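Local atomic coordinates of lysyl oxidase (Pichia pastoris, PDB entry 1W7C), a protein that probably oxidises primary amines, including peptidyl lysine side chains, to aldehydes, using a copper ion and a topaquinone cofactor formed from one of its own tyrosines. Residues A[302-310]-A[445-453]; A[564-575]-A[673-682]. All coordinates share one frame; numbering follows the deposited sequence. Where two conformers were deposited one is given.

From the N terminus, the chain first makes the hairpin of 302-310, runs on through many strands, and returns as the hairpin of 445-453, where contact 1 closes a loop of 134 residues. Only then does contact 2 open: 564-575 waits 97 residues for 673-682 to come back and pair with it. The two closures therefore follow one another, neither nested nor crossed. They are neighbours in space, their centres about 16 Å apart, because strand 670-678 lies between strands 452-458 and 569-576. Contact 1 joins two hairpins through side chains, whereas contact 2 joins two strands through backbone bonds and the loops beyond them through side chains; both belong to the enzyme domain and both touch the second subunit.

Contact 1 (A[302-310]-A[445-453]); sequences FSWMDWGFY and KFFLDGTLE
Trp307 and Phe446 form the tight centre where two beta hairpins meet by side chains. The indole of Trp307 reaches the turn of 445-453, and its NE1 donates to Phe447 O (2.9 Å, N-H...O angle 161°). That carbonyl also accepts Gly450 N, which closes the type I turn, and the two donors come from opposite faces of its plane. Tryptophan suits this place because one residue gives both a donor and a broad apolar surface. Phe446 presents its edge to the six-membered ring in a T-shaped pair, planes at 74°, while its CB sits over the five-membered ring. With Phe446 CG anti to its carbonyl carbon (chi1 -60°), the phenyl ring also meets Phe309, near parallel but slid apart at 5.0 Å between centroids. Gly450 packs against the six-membered ring of the indole, its C 3.3 Å from Trp307 CZ2; at its backbone angles a side chain would collide with the preceding carbonyl.

Around Met305 and Leu448 the fit is looser. Leu448 touches with one branch, CD2, 3.7 Å from Met305 CB and 3.8 Å from Trp304 CH2, and the end of Met305 leads away. Here the second subunit approaches: its Arg275 bonds to the carbonyls of Met305 and Leu448, and Asp306, partly exposed, forms a salt bridge with Lys327 of its own chain. Trp304 NE1 turns to Glu403. Strand 318-326 flanks the first hairpin, while the second lies between strands 418-433 and 670-678.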
loop_
_atom_site.group_PDB
_atom_site.type_symbol
_atom_site.label_atom_id
_atom_site.label_comp_id
_atom_site.label_asym_id
_atom_site.label_seq_id
_atom_site.Cartn_x
_atom_site.Cartn_y
_atom_site.Cartn_z
ATOM N N PHE A 302 -26.172 4.240 -4.578
ATOM C CA PHE A 302 -25.637 4.197 -3.217
ATOM C C PHE A 302 -25.202 5.589 -2.783
ATOM O O PHE A 302 -24.705 6.349 -3.598
ATOM C CB PHE A 302 -24.410 3.260 -3.203
ATOM C CG PHE A 302 -24.781 1.847 -3.449
ATOM C CD1 PHE A 302 -24.881 1.355 -4.737
ATOM C CD2 PHE A 302 -25.122 1.004 -2.399
ATOM C CE1 PHE A 302 -25.339 0.063 -4.949
ATOM C CE2 PHE A 302 -25.565 -0.266 -2.626
ATOM C CZ PHE A 302 -25.670 -0.740 -3.872
ATOM N N SER A 303 -25.472 5.925 -1.519
ATOM C CA SER A 303 -25.023 7.169 -0.899
ATOM C C SER A 303 -24.328 6.873 0.433
ATOM O O SER A 303 -24.764 6.047 1.233
ATOM C CB SER A 303 -26.212 8.163 -0.669
ATOM O OG SER A 303 -27.036 7.767 0.382
ATOM N N TRP A 304 -23.247 7.607 0.653
ATOM C CA TRP A 304 -22.498 7.533 1.888
ATOM C C TRP A 304 -21.697 8.811 2.071
ATOM O O TRP A 304 -20.816 9.097 1.268
ATOM C CB TRP A 304 -21.580 6.322 1.918
ATOM C CG TRP A 304 -20.653 6.284 3.113
ATOM C CD1 TRP A 304 -20.933 5.812 4.365
ATOM C CD2 TRP A 304 -19.273 6.674 3.135
ATOM N NE1 TRP A 304 -19.844 5.926 5.183
ATOM C CE2 TRP A 304 -18.799 6.439 4.459
ATOM C CE3 TRP A 304 -18.393 7.215 2.207
ATOM C CZ2 TRP A 304 -17.493 6.743 4.848
ATOM C CZ3 TRP A 304 -17.116 7.513 2.616
ATOM C CH2 TRP A 304 -16.670 7.261 3.894
ATOM N N MET A 305 -21.965 9.533 3.166
ATOM C CA MET A 305 -21.114 10.665 3.565
ATOM C C MET A 305 -20.752 11.569 2.388
ATOM O O MET A 305 -19.605 11.960 2.231
ATOM C CB MET A 305 -19.864 10.167 4.302
ATOM C CG MET A 305 -20.195 9.303 5.486
ATOM S SD MET A 305 -21.170 10.201 6.736
ATOM C CE MET A 305 -22.005 8.833 7.472
ATOM N N ASP A 306 -21.796 11.969 1.649
ATOM C CA ASP A 306 -21.748 12.906 0.528
ATOM C C ASP A 306 -21.251 12.313 -0.786
ATOM O O ASP A 306 -21.114 13.053 -1.762
ATOM C CB ASP A 306 -20.988 14.204 0.856
ATOM C CG ASP A 306 -21.742 15.109 1.797
ATOM O OD1 ASP A 306 -21.089 15.959 2.442
ATOM O OD2 ASP A 306 -22.959 15.055 1.900
ATOM N N TRP A 307 -20.941 11.016 -0.805
ATOM C CA TRP A 307 -20.693 10.296 -2.050
ATOM C C TRP A 307 -22.003 9.738 -2.599
ATOM O O TRP A 307 -22.893 9.352 -1.842
ATOM C CB TRP A 307 -19.764 9.122 -1.820
ATOM C CG TRP A 307 -18.345 9.447 -1.512
ATOM C CD1 TRP A 307 -17.785 9.574 -0.293
ATOM C CD2 TRP A 307 -17.275 9.556 -2.442
ATOM N NE1 TRP A 307 -16.427 9.753 -0.386
ATOM C CE2 TRP A 307 -16.083 9.743 -1.711
ATOM C CE3 TRP A 307 -17.188 9.520 -3.839
ATOM C CZ2 TRP A 307 -14.821 9.858 -2.335
ATOM C CZ3 TRP A 307 -15.974 9.645 -4.442
ATOM C CH2 TRP A 307 -14.807 9.839 -3.697
ATOM N N GLY A 308 -22.072 9.654 -3.919
ATOM C CA GLY A 308 -23.140 8.958 -4.597
ATOM C C GLY A 308 -22.601 8.273 -5.845
ATOM O O GLY A 308 -21.644 8.762 -6.460
ATOM N N PHE A 309 -23.226 7.169 -6.244
ATOM C CA PHE A 309 -22.858 6.463 -7.475
ATOM C C PHE A 309 -23.876 5.380 -7.791
ATOM O O PHE A 309 -24.594 4.943 -6.910
ATOM C CB PHE A 309 -21.433 5.855 -7.429
ATOM C CG PHE A 309 -21.190 4.916 -6.281
ATOM C CD1 PHE A 309 -20.610 5.388 -5.114
ATOM C CD2 PHE A 309 -21.605 3.581 -6.321
ATOM C CE1 PHE A 309 -20.415 4.541 -4.023
ATOM C CE2 PHE A 309 -21.394 2.723 -5.230
ATOM C CZ PHE A 309 -20.811 3.212 -4.089
ATOM N N TYR A 310 -23.873 4.952 -9.042
ATOM C CA TYR A 310 -24.626 3.802 -9.493
ATOM C C TYR A 310 -23.680 2.678 -9.800
ATOM O O TYR A 310 -22.562 2.896 -10.269
ATOM C CB TYR A 310 -25.404 4.123 -10.777
ATOM C CG TYR A 310 -26.368 5.276 -10.680
ATOM C CD1 TYR A 310 -25.931 6.578 -10.857
ATOM C CD2 TYR A 310 -27.725 5.073 -10.517
ATOM C CE1 TYR A 310 -26.821 7.650 -10.786
ATOM C CE2 TYR A 310 -28.618 6.150 -10.448
ATOM C CZ TYR A 310 -28.152 7.424 -10.607
ATOM O OH TYR A 310 -29.041 8.481 -10.533
ATOM N N LYS A 445 -12.756 1.634 -2.193
ATOM C CA LYS A 445 -12.779 2.176 -0.841
ATOM C C LYS A 445 -12.840 3.699 -0.921
ATOM O O LYS A 445 -11.959 4.339 -1.516
ATOM C CB LYS A 445 -11.501 1.716 -0.141
ATOM C CG LYS A 445 -11.428 2.199 1.313
ATOM C CD LYS A 445 -10.072 1.872 1.963
ATOM C CE LYS A 445 -9.881 0.359 2.224
ATOM N NZ LYS A 445 -10.829 -0.232 3.194
ATOM N N PHE A 446 -13.889 4.263 -0.361
ATOM C CA PHE A 446 -14.188 5.680 -0.415
ATOM C C PHE A 446 -13.944 6.341 0.954
ATOM O O PHE A 446 -14.339 5.779 1.960
ATOM C CB PHE A 446 -15.665 5.922 -0.801
ATOM C CG PHE A 446 -16.056 5.345 -2.168
ATOM C CD1 PHE A 446 -16.330 3.990 -2.320
ATOM C CD2 PHE A 446 -16.193 6.160 -3.260
ATOM C CE1 PHE A 446 -16.720 3.470 -3.535
ATOM C CE2 PHE A 446 -16.553 5.637 -4.484
ATOM C CZ PHE A 446 -16.785 4.317 -4.627
ATOM N N PHE A 447 -13.283 7.495 0.932
ATOM C CA PHE A 447 -12.863 8.201 2.155
ATOM C C PHE A 447 -13.633 9.503 2.355
ATOM O O PHE A 447 -14.175 10.093 1.396
ATOM C CB PHE A 447 -11.384 8.516 2.063
ATOM C CG PHE A 447 -10.467 7.296 2.073
ATOM C CD1 PHE A 447 -9.807 6.917 3.233
ATOM C CD2 PHE A 447 -10.264 6.549 0.914
ATOM C CE1 PHE A 447 -8.932 5.840 3.221
ATOM C CE2 PHE A 447 -9.401 5.486 0.905
ATOM C CZ PHE A 447 -8.731 5.129 2.074
ATOM N N LEU A 448 -13.617 10.018 3.578
ATOM C CA LEU A 448 -14.435 11.189 3.939
ATOM C C LEU A 448 -13.990 12.485 3.181
ATOM O O LEU A 448 -14.808 13.404 3.087
ATOM C CB LEU A 448 -14.377 11.441 5.426
ATOM C CG LEU A 448 -15.116 10.441 6.285
ATOM C CD1 LEU A 448 -14.873 10.769 7.775
ATOM C CD2 LEU A 448 -16.626 10.418 6.029
ATOM N N ASP A 449 -12.747 12.575 2.725
ATOM C CA ASP A 449 -12.258 13.791 2.112
ATOM C C ASP A 449 -12.565 13.887 0.612
ATOM O O ASP A 449 -12.284 14.932 0.015
ATOM C CB ASP A 449 -10.746 13.897 2.261
ATOM C CG ASP A 449 -10.017 12.831 1.484
ATOM O OD1 ASP A 449 -9.116 13.165 0.662
ATOM O OD2 ASP A 449 -10.375 11.632 1.636
ATOM N N GLY A 450 -13.027 12.791 -0.006
ATOM C CA GLY A 450 -13.187 12.727 -1.444
ATOM C C GLY A 450 -12.151 11.860 -2.175
ATOM O O GLY A 450 -12.116 11.831 -3.409
ATOM N N THR A 451 -11.327 11.116 -1.414
ATOM C CA THR A 451 -10.375 10.170 -2.030
ATOM C C THR A 451 -11.054 8.845 -2.254
ATOM O O THR A 451 -11.839 8.430 -1.422
ATOM C CB THR A 451 -9.164 9.991 -1.109
ATOM O OG1 THR A 451 -8.436 11.232 -1.044
ATOM C CG2 THR A 451 -8.174 8.911 -1.555
ATOM N N LEU A 452 -10.721 8.153 -3.326
ATOM C CA LEU A 452 -11.157 6.796 -3.606
ATOM C C LEU A 452 -9.912 5.939 -3.886
ATOM O O LEU A 452 -9.024 6.368 -4.597
ATOM C CB LEU A 452 -12.058 6.803 -4.869
ATOM C CG LEU A 452 -12.403 5.489 -5.588
ATOM C CD1 LEU A 452 -13.088 4.518 -4.635
ATOM C CD2 LEU A 452 -13.305 5.808 -6.809
ATOM N N GLU A 453 -9.901 4.722 -3.353
ATOM C CA GLU A 453 -8.825 3.776 -3.602
ATOM C C GLU A 453 -9.424 2.550 -4.299
ATOM O O GLU A 453 -10.413 1.981 -3.801
ATOM C CB GLU A 453 -8.184 3.348 -2.281
ATOM C CG GLU A 453 -7.058 2.338 -2.444
ATOM C CD GLU A 453 -6.672 1.696 -1.119
ATOM O OE1 GLU A 453 -5.578 2.024 -0.633
ATOM O OE2 GLU A 453 -7.475 0.894 -0.538
#

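Contact 2 (A[564-575]-A[673-682]); sequences NSFGNPRAYNIM and FMLTPFNYFD
Tyr572 to Met575 pair with Met674 to Pro677 as neighbouring antiparallel strands of the beta-rich copper amine oxidase domain. Backbone bonds come in reciprocal pairs at Asn573-Thr676 and Met575-Met674. Pro677 lacks an N-H but stands in a non-hydrogen-bonded position opposite Tyr572, where none is needed for the ladder.

Apolar and aromatic contacts hold one face. Pro677 CA lies over the Tyr572 ring, 3.9 Å from its centroid, and the CE1 edge of the same ring points at the face of Tyr680, planes at 72°. Tyrosine suits the place because its ring offers a face and an edge while its OH reaches Gly450 O. Beyond, Ile574 CG1 meets Leu675 CD2. On the other face Met575 CB packs beside Met674 CB, and the hydroxyl of Thr676 bonds to Thr451.

Cationic contacts centre on Arg570. Its guanidinium lies on the Tyr680 face opposite Tyr572, CZ 4.0 Å from the ring centroid, and a bend at chi3 (76°) brings NE and NH2 side-on to Tyr680 O, NE at 2.8 Å. Glu562 and Glu329 form salt bridges with NH1 and NH2. A leucine in its place would probably leave Tyr680 O without both donors, Glu562 and Glu329 without this countercharge, and the tyrosine ring without its flat cover.

Polar contacts join the outer loops. Asn564 OD1 accepts from Phe566 N, an Asx turn, and also from Asn568 N, while ND2 bonds to Phe681 O. Water 1 links Asn564, Asn568 and Asn679; in the second subunit, Lys478 O accepts from Asn568 ND2 and Ser658 N donates to Asn679 OD1. At the partly exposed end of the contact Asp682 grips one residue twice, on the syn side of each oxygen: OD1 accepts Ser565 N at 2.8 Å, and OD2 accepts Ser565 OG at 2.6 Å.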
loop_
_atom_site.group_PDB
_atom_site.type_symbol
_atom_site.label_atom_id
_atom_site.label_comp_id
_atom_site.label_asym_id
_atom_site.label_seq_id
_atom_site.Cartn_x
_atom_site.Cartn_y
_atom_site.Cartn_z
ATOM N N ASN A 564 -9.659 26.773 -7.978
ATOM C CA ASN A 564 -10.011 27.103 -6.611
ATOM C C ASN A 564 -9.707 28.579 -6.338
ATOM O O ASN A 564 -9.371 29.347 -7.278
ATOM C CB ASN A 564 -9.393 26.112 -5.598
ATOM C CG ASN A 564 -7.926 26.334 -5.324
ATOM O OD1 ASN A 564 -7.281 27.243 -5.868
ATOM N ND2 ASN A 564 -7.372 25.476 -4.464
ATOM N N SER A 565 -9.923 28.996 -5.096
ATOM C CA SER A 565 -9.885 30.420 -4.766
ATOM C C SER A 565 -8.495 31.020 -4.895
ATOM O O SER A 565 -8.365 32.237 -4.958
ATOM C CB SER A 565 -10.439 30.665 -3.363
ATOM O OG SER A 565 -11.797 30.295 -3.322
ATOM N N PHE A 566 -7.470 30.173 -4.941
ATOM C CA PHE A 566 -6.081 30.637 -5.035
ATOM C C PHE A 566 -5.491 30.504 -6.428
ATOM O O PHE A 566 -4.299 30.678 -6.620
ATOM C CB PHE A 566 -5.253 29.944 -3.954
ATOM C CG PHE A 566 -5.927 29.997 -2.638
ATOM C CD1 PHE A 566 -6.493 28.864 -2.084
ATOM C CD2 PHE A 566 -6.157 31.214 -2.027
ATOM C CE1 PHE A 566 -7.220 28.931 -0.932
ATOM C CE2 PHE A 566 -6.901 31.286 -0.845
ATOM C CZ PHE A 566 -7.409 30.139 -0.294
ATOM N N GLY A 567 -6.352 30.251 -7.405
ATOM C CA GLY A 567 -5.963 30.275 -8.801
ATOM C C GLY A 567 -5.476 28.950 -9.346
ATOM O O GLY A 567 -5.127 28.861 -10.498
ATOM N N ASN A 568 -5.481 27.903 -8.528
ATOM C CA ASN A 568 -5.001 26.605 -8.979
ATOM C C ASN A 568 -6.115 25.859 -9.706
ATOM O O ASN A 568 -7.235 25.807 -9.201
ATOM C CB ASN A 568 -4.535 25.766 -7.778
ATOM C CG ASN A 568 -3.362 26.392 -7.054
ATOM O OD1 ASN A 568 -2.338 26.715 -7.675
ATOM N ND2 ASN A 568 -3.537 26.667 -5.769
ATOM N N PRO A 569 -5.812 25.239 -10.837
ATOM C CA PRO A 569 -6.788 24.350 -11.466
ATOM C C PRO A 569 -7.328 23.305 -10.483
ATOM O O PRO A 569 -6.563 22.649 -9.759
ATOM C CB PRO A 569 -5.982 23.688 -12.574
ATOM C CG PRO A 569 -4.899 24.683 -12.957
ATOM C CD PRO A 569 -4.547 25.291 -11.590
ATOM N N ARG A 570 -8.630 23.122 -10.459
ATOM C CA ARG A 570 -9.200 22.042 -9.669
ATOM C C ARG A 570 -8.691 20.732 -10.260
ATOM O O ARG A 570 -8.726 20.544 -11.468
ATOM C CB ARG A 570 -10.719 22.073 -9.765
ATOM C CG ARG A 570 -11.349 23.319 -9.182
ATOM C CD ARG A 570 -12.830 23.278 -9.170
ATOM N NE ARG A 570 -13.281 22.427 -8.102
ATOM C CZ ARG A 570 -14.533 22.003 -7.966
ATOM N NH1 ARG A 570 -15.456 22.300 -8.864
ATOM N NH2 ARG A 570 -14.858 21.306 -6.921
ATOM N N ALA A 571 -8.198 19.816 -9.412
ATOM C CA ALA A 571 -7.568 18.605 -9.947
ATOM C C ALA A 571 -7.796 17.404 -9.056
ATOM O O ALA A 571 -8.130 17.524 -7.885
ATOM C CB ALA A 571 -6.075 18.837 -10.154
ATOM N N TYR A 572 -7.616 16.231 -9.654
ATOM C CA TYR A 572 -7.469 14.975 -8.936
ATOM C C TYR A 572 -6.124 14.388 -9.310
ATOM O O TYR A 572 -5.703 14.419 -10.473
ATOM C CB TYR A 572 -8.622 13.974 -9.224
ATOM C CG TYR A 572 -9.690 13.951 -8.156
ATOM C CD1 TYR A 572 -10.583 15.007 -8.001
ATOM C CD2 TYR A 572 -9.799 12.884 -7.274
ATOM C CE1 TYR A 572 -11.515 14.998 -6.992
ATOM C CE2 TYR A 572 -10.759 12.857 -6.269
ATOM C CZ TYR A 572 -11.626 13.922 -6.110
ATOM O OH TYR A 572 -12.580 13.954 -5.134
ATOM N N ASN A 573 -5.451 13.872 -8.284
ATOM C CA ASN A 573 -4.159 13.196 -8.445
ATOM C C ASN A 573 -4.406 11.706 -8.534
ATOM O O ASN A 573 -5.050 11.146 -7.658
ATOM C CB ASN A 573 -3.285 13.597 -7.235
ATOM C CG ASN A 573 -2.011 12.798 -7.041
ATOM O OD1 ASN A 573 -1.596 12.640 -5.875
ATOM N ND2 ASN A 573 -1.355 12.387 -8.087
ATOM N N ILE A 574 -3.872 11.118 -9.608
ATOM C CA ILE A 574 -3.829 9.654 -9.762
ATOM C C ILE A 574 -2.517 9.202 -9.131
ATOM O O ILE A 574 -1.439 9.452 -9.691
ATOM C CB ILE A 574 -3.889 9.223 -11.231
ATOM C CG1 ILE A 574 -5.099 9.843 -11.944
ATOM C CG2 ILE A 574 -3.918 7.702 -11.302
ATOM C CD1 ILE A 574 -5.162 9.521 -13.433
ATOM N N MET A 575 -2.625 8.576 -7.952
ATOM C CA MET A 575 -1.464 8.279 -7.086
ATOM C C MET A 575 -1.275 6.754 -7.104
ATOM O O MET A 575 -2.149 6.027 -6.659
ATOM C CB MET A 575 -1.823 8.769 -5.661
ATOM C CG MET A 575 -0.748 8.455 -4.664
ATOM S SD MET A 575 -1.189 8.932 -2.975
ATOM C CE MET A 575 -2.246 10.186 -3.289
ATOM N N PHE A 673 -4.377 1.787 -6.554
ATOM C CA PHE A 673 -4.089 3.189 -6.857
ATOM C C PHE A 673 -5.177 4.035 -6.174
ATOM O O PHE A 673 -6.248 3.535 -5.810
ATOM C CB PHE A 673 -4.029 3.536 -8.348
ATOM C CG PHE A 673 -5.328 3.317 -9.107
ATOM C CD1 PHE A 673 -6.265 4.332 -9.259
ATOM C CD2 PHE A 673 -5.568 2.113 -9.732
ATOM C CE1 PHE A 673 -7.419 4.133 -9.988
ATOM C CE2 PHE A 673 -6.708 1.910 -10.476
ATOM C CZ PHE A 673 -7.645 2.933 -10.614
ATOM N N MET A 674 -4.860 5.313 -5.972
ATOM C CA MET A 674 -5.797 6.255 -5.372
ATOM C C MET A 674 -6.064 7.413 -6.364
ATOM O O MET A 674 -5.226 7.794 -7.150
ATOM C CB MET A 674 -5.275 6.847 -4.060
ATOM C CG MET A 674 -5.505 5.983 -2.851
ATOM S SD MET A 674 -4.812 6.700 -1.383
ATOM C CE MET A 674 -5.653 5.929 -0.213
ATOM N N LEU A 675 -7.283 7.948 -6.204
ATOM C CA LEU A 675 -7.702 9.181 -6.843
ATOM C C LEU A 675 -7.988 10.129 -5.687
ATOM O O LEU A 675 -8.929 9.934 -4.929
ATOM C CB LEU A 675 -8.983 8.950 -7.657
ATOM C CG LEU A 675 -8.876 7.836 -8.712
ATOM C CD1 LEU A 675 -10.203 7.713 -9.428
ATOM C CD2 LEU A 675 -7.732 8.042 -9.693
ATOM N N THR A 676 -7.152 11.162 -5.591
ATOM C CA THR A 676 -7.209 12.048 -4.427
ATOM C C THR A 676 -7.326 13.512 -4.830
ATOM O O THR A 676 -6.685 13.952 -5.778
ATOM C CB THR A 676 -6.050 11.762 -3.440
ATOM O OG1 THR A 676 -6.290 12.431 -2.178
ATOM C CG2 THR A 676 -4.733 12.250 -3.935
ATOM N N PRO A 677 -8.183 14.287 -4.152
ATOM C CA PRO A 677 -8.304 15.695 -4.513
ATOM C C PRO A 677 -6.985 16.443 -4.414
ATOM O O PRO A 677 -6.220 16.215 -3.465
ATOM C CB PRO A 677 -9.274 16.234 -3.470
ATOM C CG PRO A 677 -10.012 15.098 -3.007
ATOM C CD PRO A 677 -9.095 13.920 -3.059
ATOM N N PHE A 678 -6.731 17.339 -5.369
ATOM C CA PHE A 678 -5.523 18.139 -5.427
ATOM C C PHE A 678 -5.901 19.522 -5.909
ATOM O O PHE A 678 -6.166 19.729 -7.076
ATOM C CB PHE A 678 -4.551 17.450 -6.368
ATOM C CG PHE A 678 -3.166 18.028 -6.393
ATOM C CD1 PHE A 678 -2.147 17.394 -5.710
ATOM C CD2 PHE A 678 -2.863 19.200 -7.088
ATOM C CE1 PHE A 678 -0.878 17.906 -5.707
ATOM C CE2 PHE A 678 -1.548 19.708 -7.097
ATOM C CZ PHE A 678 -0.573 19.043 -6.402
ATOM N N ASN A 679 -6.013 20.447 -4.963
ATOM C CA ASN A 679 -6.546 21.779 -5.262
ATOM C C ASN A 679 -7.978 21.767 -5.794
ATOM O O ASN A 679 -8.434 22.713 -6.403
ATOM C CB ASN A 679 -5.586 22.540 -6.198
ATOM C CG ASN A 679 -4.264 22.789 -5.555
ATOM O OD1 ASN A 679 -4.160 22.959 -4.338
ATOM N ND2 ASN A 679 -3.234 22.855 -6.377
ATOM N N TYR A 680 -8.690 20.676 -5.532
ATOM C CA TYR A 680 -10.044 20.487 -6.019
ATOM C C TYR A 680 -11.016 21.352 -5.201
ATOM O O TYR A 680 -12.041 21.801 -5.713
ATOM C CB TYR A 680 -10.421 19.004 -5.922
ATOM C CG TYR A 680 -11.796 18.695 -6.448
ATOM C CD1 TYR A 680 -12.039 18.668 -7.805
ATOM C CD2 TYR A 680 -12.857 18.419 -5.574
ATOM C CE1 TYR A 680 -13.285 18.403 -8.295
ATOM C CE2 TYR A 680 -14.087 18.150 -6.054
ATOM C CZ TYR A 680 -14.314 18.138 -7.400
ATOM O OH TYR A 680 -15.587 17.885 -7.826
ATOM N N PHE A 681 -10.695 21.554 -3.929
ATOM C CA PHE A 681 -11.342 22.492 -3.038
ATOM C C PHE A 681 -10.335 23.560 -2.603
ATOM O O PHE A 681 -9.160 23.509 -2.967
ATOM C CB PHE A 681 -11.901 21.750 -1.822
ATOM C CG PHE A 681 -12.907 20.654 -2.143
ATOM C CD1 PHE A 681 -14.152 20.942 -2.697
ATOM C CD2 PHE A 681 -12.641 19.326 -1.782
ATOM C CE1 PHE A 681 -15.055 19.936 -2.949
ATOM C CE2 PHE A 681 -13.582 18.317 -2.008
ATOM C CZ PHE A 681 -14.780 18.629 -2.571
ATOM N N ASP A 682 -10.768 24.484 -1.759
ATOM C CA ASP A 682 -9.875 25.399 -1.090
ATOM C C ASP A 682 -9.178 24.791 0.130
ATOM O O ASP A 682 -8.186 25.335 0.608
ATOM C CB ASP A 682 -10.645 26.644 -0.633
ATOM C CG ASP A 682 -11.091 27.523 -1.763
ATOM O OD1 ASP A 682 -10.622 27.358 -2.905
ATOM O OD2 ASP A 682 -11.895 28.457 -1.523
HETATM O O HOH W 1 -4.785 25.515 -3.315
HETATM O O HOH W 2 -3.837 22.446 -9.166
#